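Local coordinates for glycolipid-binding domain-containing protein (Pseudomonas aeruginosa, PDB 2H1T), which is of unknown function but probably binds glycolipids or takes part in their metabolism, at residues V67-L78 against L132-P141. Numbering follows the deposited sequence.
Sequences VESETGVRKLHL and LYIEAPALEP
Arg74 reaches from strand 72-80 to the loop that follows strand 126-135 and grips two successive carbonyls there. Arg74 NE donates to Ala138 O at 2.8 Å and Arg74 NH2 to Leu139 O at 2.6 Å, so one edge of the guanidinium spans the bend. Leu139 O lies close to the guanidinium plane, whereas Ala138 O is tilted about 20° from it. NH2 in turn approaches Leu139 O from above its carbonyl plane, with an N-H...O angle of 159°. Arginine suits this place because its long chain, bent at chi2, carries two adjacent N-H donors to two successive backbone carbonyls.

Beneath this clasp the side chains are apolar. Leu139, with left-handed backbone angles, turns inward; its side chain and that of Val67 slide past each other in opposite directions, Leu139 CD1 3.9 Å from Val67 CG1. Val67 also lies obliquely against Pro137, which follows a cis peptide bond at the turn. Farther along, Leu76 has CG anti to its backbone N (chi1 177°), an extension that brings Leu76 CD2 tip to tip with Pro141 CG at 3.7 Å. Leu78 CD1 meets Leu132 CD2 and Ile134 CD1 end to end, each at 3.9 Å, with Leu94 and Phe97 from loops adding to the cluster.

The contact thus packs strand 72-80 of one sheet against strand 126-135 of the other, nearly antiparallel, and the loop that follows it. Aliphatic side chains and prolines form the apolar interior, while the arginine at its margin ties down the loop, fixing two carbonyls with a group whose charge probably strengthens both bonds.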
loop_
_atom_site.group_PDB
_atom_site.type_symbol
_atom_site.label_atom_id
_atom_site.label_comp_id
_atom_site.label_asym_id
_atom_site.label_seq_id
_atom_site.Cartn_x
_atom_site.Cartn_y
_atom_site.Cartn_z
ATOM N N VAL A 67 5.799 9.552 -4.470
ATOM C CA VAL A 67 5.433 8.143 -4.593
ATOM C C VAL A 67 6.514 7.282 -3.995
ATOM O O VAL A 67 7.682 7.466 -4.278
ATOM C CB VAL A 67 5.197 7.714 -6.046
ATOM C CG1 VAL A 67 6.401 7.975 -6.911
ATOM C CG2 VAL A 67 4.844 6.257 -6.106
ATOM N N GLU A 68 6.100 6.326 -3.185
ATOM C CA GLU A 68 7.004 5.331 -2.652
ATOM C C GLU A 68 6.617 3.923 -3.114
ATOM O O GLU A 68 5.456 3.502 -3.014
ATOM C CB GLU A 68 7.036 5.385 -1.130
ATOM C CG GLU A 68 7.064 6.764 -0.531
ATOM C CD GLU A 68 7.416 6.757 0.961
ATOM O OE1 GLU A 68 7.375 5.668 1.614
ATOM O OE2 GLU A 68 7.754 7.855 1.465
ATOM N N SER A 69 7.617 3.215 -3.614
ATOM C CA SER A 69 7.453 1.884 -4.157
ATOM C C SER A 69 8.735 1.114 -3.913
ATOM O O SER A 69 9.690 1.644 -3.359
ATOM C CB SER A 69 7.186 1.968 -5.668
ATOM O OG SER A 69 8.353 2.395 -6.378
ATOM N N GLU A 70 8.717 -0.144 -4.337
ATOM C CA GLU A 70 9.903 -0.971 -4.241
ATOM C C GLU A 70 11.075 -0.318 -4.964
ATOM O O GLU A 70 12.205 -0.484 -4.507
ATOM C CB GLU A 70 9.646 -2.387 -4.757
ATOM C CG GLU A 70 10.806 -3.361 -4.522
ATOM C CD GLU A 70 11.872 -3.310 -5.620
ATOM O OE1 GLU A 70 11.561 -2.882 -6.743
ATOM O OE2 GLU A 70 13.028 -3.697 -5.364
ATOM N N THR A 71 10.801 0.467 -6.020
ATOM C CA THR A 71 11.866 1.093 -6.837
ATOM C C THR A 71 12.496 2.316 -6.210
ATOM O O THR A 71 13.542 2.779 -6.672
ATOM C CB THR A 71 11.370 1.500 -8.242
ATOM O OG1 THR A 71 10.136 2.212 -8.136
ATOM C CG2 THR A 71 11.139 0.273 -9.105
ATOM N N GLY A 72 11.871 2.854 -5.173
ATOM C CA GLY A 72 12.446 3.974 -4.445
ATOM C C GLY A 72 11.393 5.043 -4.282
ATOM O O GLY A 72 10.221 4.798 -4.494
ATOM N N VAL A 73 11.834 6.226 -3.889
ATOM C CA VAL A 73 10.953 7.359 -3.728
ATOM C C VAL A 73 11.141 8.167 -4.997
ATOM O O VAL A 73 12.258 8.377 -5.413
ATOM C CB VAL A 73 11.335 8.200 -2.506
ATOM C CG1 VAL A 73 10.444 9.459 -2.407
ATOM C CG2 VAL A 73 11.271 7.351 -1.249
ATOM N N ARG A 74 10.043 8.576 -5.615
ATOM C CA ARG A 74 10.090 9.494 -6.750
ATOM C C ARG A 74 9.194 10.699 -6.439
ATOM O O ARG A 74 8.065 10.574 -5.902
ATOM C CB ARG A 74 9.682 8.791 -8.056
ATOM C CG ARG A 74 9.074 9.713 -9.109
ATOM C CD ARG A 74 9.352 9.273 -10.540
ATOM N NE ARG A 74 8.713 10.149 -11.534
ATOM C CZ ARG A 74 9.169 11.338 -11.957
ATOM N NH1 ARG A 74 10.282 11.896 -11.479
ATOM N NH2 ARG A 74 8.486 11.989 -12.883
ATOM N N LYS A 75 9.711 11.873 -6.760
ATOM C CA LYS A 75 8.955 13.084 -6.598
ATOM C C LYS A 75 8.720 13.763 -7.978
ATOM O O LYS A 75 9.499 13.587 -8.921
ATOM C CB LYS A 75 9.696 14.021 -5.630
ATOM C CG LYS A 75 9.869 13.461 -4.221
ATOM C CD LYS A 75 10.714 14.387 -3.341
ATOM C CE LYS A 75 11.122 13.636 -2.068
ATOM N NZ LYS A 75 12.169 14.313 -1.237
ATOM N N LEU A 76 7.655 14.548 -8.039
ATOM C CA LEU A 76 7.356 15.423 -9.182
ATOM C C LEU A 76 6.680 16.700 -8.688
ATOM O O LEU A 76 5.723 16.656 -7.904
ATOM C CB LEU A 76 6.472 14.687 -10.192
ATOM C CG LEU A 76 5.978 15.453 -11.440
ATOM C CD1 LEU A 76 7.180 15.852 -12.354
ATOM C CD2 LEU A 76 4.965 14.610 -12.211
ATOM N N HIS A 77 7.198 17.839 -9.148
ATOM C CA HIS A 77 6.652 19.158 -8.836
ATOM C C HIS A 77 6.392 19.929 -10.132
ATOM O O HIS A 77 7.321 20.257 -10.864
ATOM C CB HIS A 77 7.643 19.957 -7.994
ATOM C CG HIS A 77 7.068 21.212 -7.403
ATOM N ND1 HIS A 77 7.841 22.143 -6.751
ATOM C CD2 HIS A 77 5.799 21.690 -7.365
ATOM C CE1 HIS A 77 7.076 23.147 -6.340
ATOM N NE2 HIS A 77 5.828 22.889 -6.691
ATOM N N LEU A 78 5.127 20.225 -10.401
ATOM C CA LEU A 78 4.720 20.947 -11.606
ATOM C C LEU A 78 4.029 22.251 -11.244
ATOM O O LEU A 78 3.286 22.337 -10.245
ATOM C CB LEU A 78 3.748 20.072 -12.444
ATOM C CG LEU A 78 4.303 18.777 -13.021
ATOM C CD1 LEU A 78 3.205 17.966 -13.606
ATOM C CD2 LEU A 78 5.410 19.081 -14.081
ATOM N N LEU A 132 -3.201 16.925 -19.088
ATOM C CA LEU A 132 -1.863 16.406 -18.741
ATOM C C LEU A 132 -1.993 15.104 -17.940
ATOM O O LEU A 132 -2.336 15.094 -16.761
ATOM C CB LEU A 132 -1.030 17.487 -18.025
ATOM C CG LEU A 132 0.385 17.133 -17.674
ATOM C CD1 LEU A 132 1.203 16.803 -18.963
ATOM C CD2 LEU A 132 1.040 18.309 -16.891
ATOM N N TYR A 133 -1.743 13.986 -18.612
ATOM C CA TYR A 133 -2.061 12.662 -18.072
ATOM C C TYR A 133 -0.812 12.173 -17.359
ATOM O O TYR A 133 0.276 12.098 -17.959
ATOM C CB TYR A 133 -2.422 11.709 -19.187
ATOM C CG TYR A 133 -2.627 10.274 -18.731
ATOM C CD1 TYR A 133 -3.740 9.924 -17.946
ATOM C CD2 TYR A 133 -1.732 9.265 -19.093
ATOM C CE1 TYR A 133 -3.957 8.607 -17.526
ATOM C CE2 TYR A 133 -1.954 7.952 -18.672
ATOM C CZ TYR A 133 -3.055 7.634 -17.894
ATOM O OH TYR A 133 -3.214 6.312 -17.484
ATOM N N ILE A 134 -0.977 11.837 -16.085
ATOM C CA ILE A 134 0.131 11.391 -15.211
ATOM C C ILE A 134 -0.327 10.071 -14.580
ATOM O O ILE A 134 -1.270 10.034 -13.794
ATOM C CB ILE A 134 0.421 12.438 -14.096
ATOM C CG1 ILE A 134 0.610 13.813 -14.721
ATOM C CG2 ILE A 134 1.691 12.027 -13.258
ATOM C CD1 ILE A 134 0.626 14.989 -13.744
ATOM N N GLU A 135 0.350 9.000 -14.964
ATOM C CA GLU A 135 0.023 7.645 -14.537
ATOM C C GLU A 135 0.971 7.233 -13.440
ATOM O O GLU A 135 2.193 7.131 -13.665
ATOM C CB GLU A 135 0.101 6.718 -15.741
ATOM C CG GLU A 135 -0.425 5.356 -15.550
ATOM C CD GLU A 135 -0.272 4.512 -16.826
ATOM O OE1 GLU A 135 -0.903 4.839 -17.870
ATOM O OE2 GLU A 135 0.466 3.515 -16.761
ATOM N N ALA A 136 0.420 6.991 -12.244
ATOM C CA ALA A 136 1.228 6.397 -11.178
ATOM C C ALA A 136 1.451 4.907 -11.498
ATOM O O ALA A 136 0.591 4.270 -12.108
ATOM C CB ALA A 136 0.527 6.538 -9.815
ATOM N N PRO A 137 2.562 4.331 -11.000
ATOM C CA PRO A 137 3.592 4.971 -10.147
ATOM C C PRO A 137 4.730 5.749 -10.832
ATOM O O PRO A 137 5.506 6.409 -10.143
ATOM C CB PRO A 137 4.162 3.768 -9.365
ATOM C CG PRO A 137 3.985 2.608 -10.265
ATOM C CD PRO A 137 2.795 2.877 -11.134
ATOM N N ALA A 138 4.847 5.686 -12.156
ATOM C CA ALA A 138 6.035 6.246 -12.809
ATOM C C ALA A 138 6.026 7.762 -12.888
ATOM O O ALA A 138 7.095 8.349 -12.956
ATOM C CB ALA A 138 6.226 5.674 -14.165
ATOM N N LEU A 139 4.837 8.356 -12.926
ATOM C CA LEU A 139 4.633 9.810 -12.881
ATOM C C LEU A 139 5.415 10.516 -13.986
ATOM O O LEU A 139 6.132 11.498 -13.738
ATOM C CB LEU A 139 5.034 10.383 -11.517
ATOM C CG LEU A 139 4.349 9.871 -10.249
ATOM C CD1 LEU A 139 4.835 10.721 -9.114
ATOM C CD2 LEU A 139 2.863 9.935 -10.364
ATOM N N GLU A 140 5.291 9.977 -15.197
ATOM C CA GLU A 140 5.882 10.574 -16.409
ATOM C C GLU A 140 4.776 11.240 -17.210
ATOM O O GLU A 140 4.030 10.564 -17.914
ATOM C CB GLU A 140 6.556 9.487 -17.225
ATOM C CG GLU A 140 7.854 9.065 -16.618
ATOM C CD GLU A 140 8.283 7.672 -17.051
ATOM O OE1 GLU A 140 7.501 6.973 -17.751
ATOM O OE2 GLU A 140 9.392 7.275 -16.657
ATOM N N PRO A 141 4.611 12.559 -17.049
ATOM C CA PRO A 141 3.421 13.142 -17.679
ATOM C C PRO A 141 3.434 13.138 -19.193
ATOM O O PRO A 141 4.510 13.194 -19.819
ATOM C CB PRO A 141 3.429 14.593 -17.178
ATOM C CG PRO A 141 4.289 14.535 -15.863
ATOM C CD PRO A 141 5.368 13.572 -16.292
#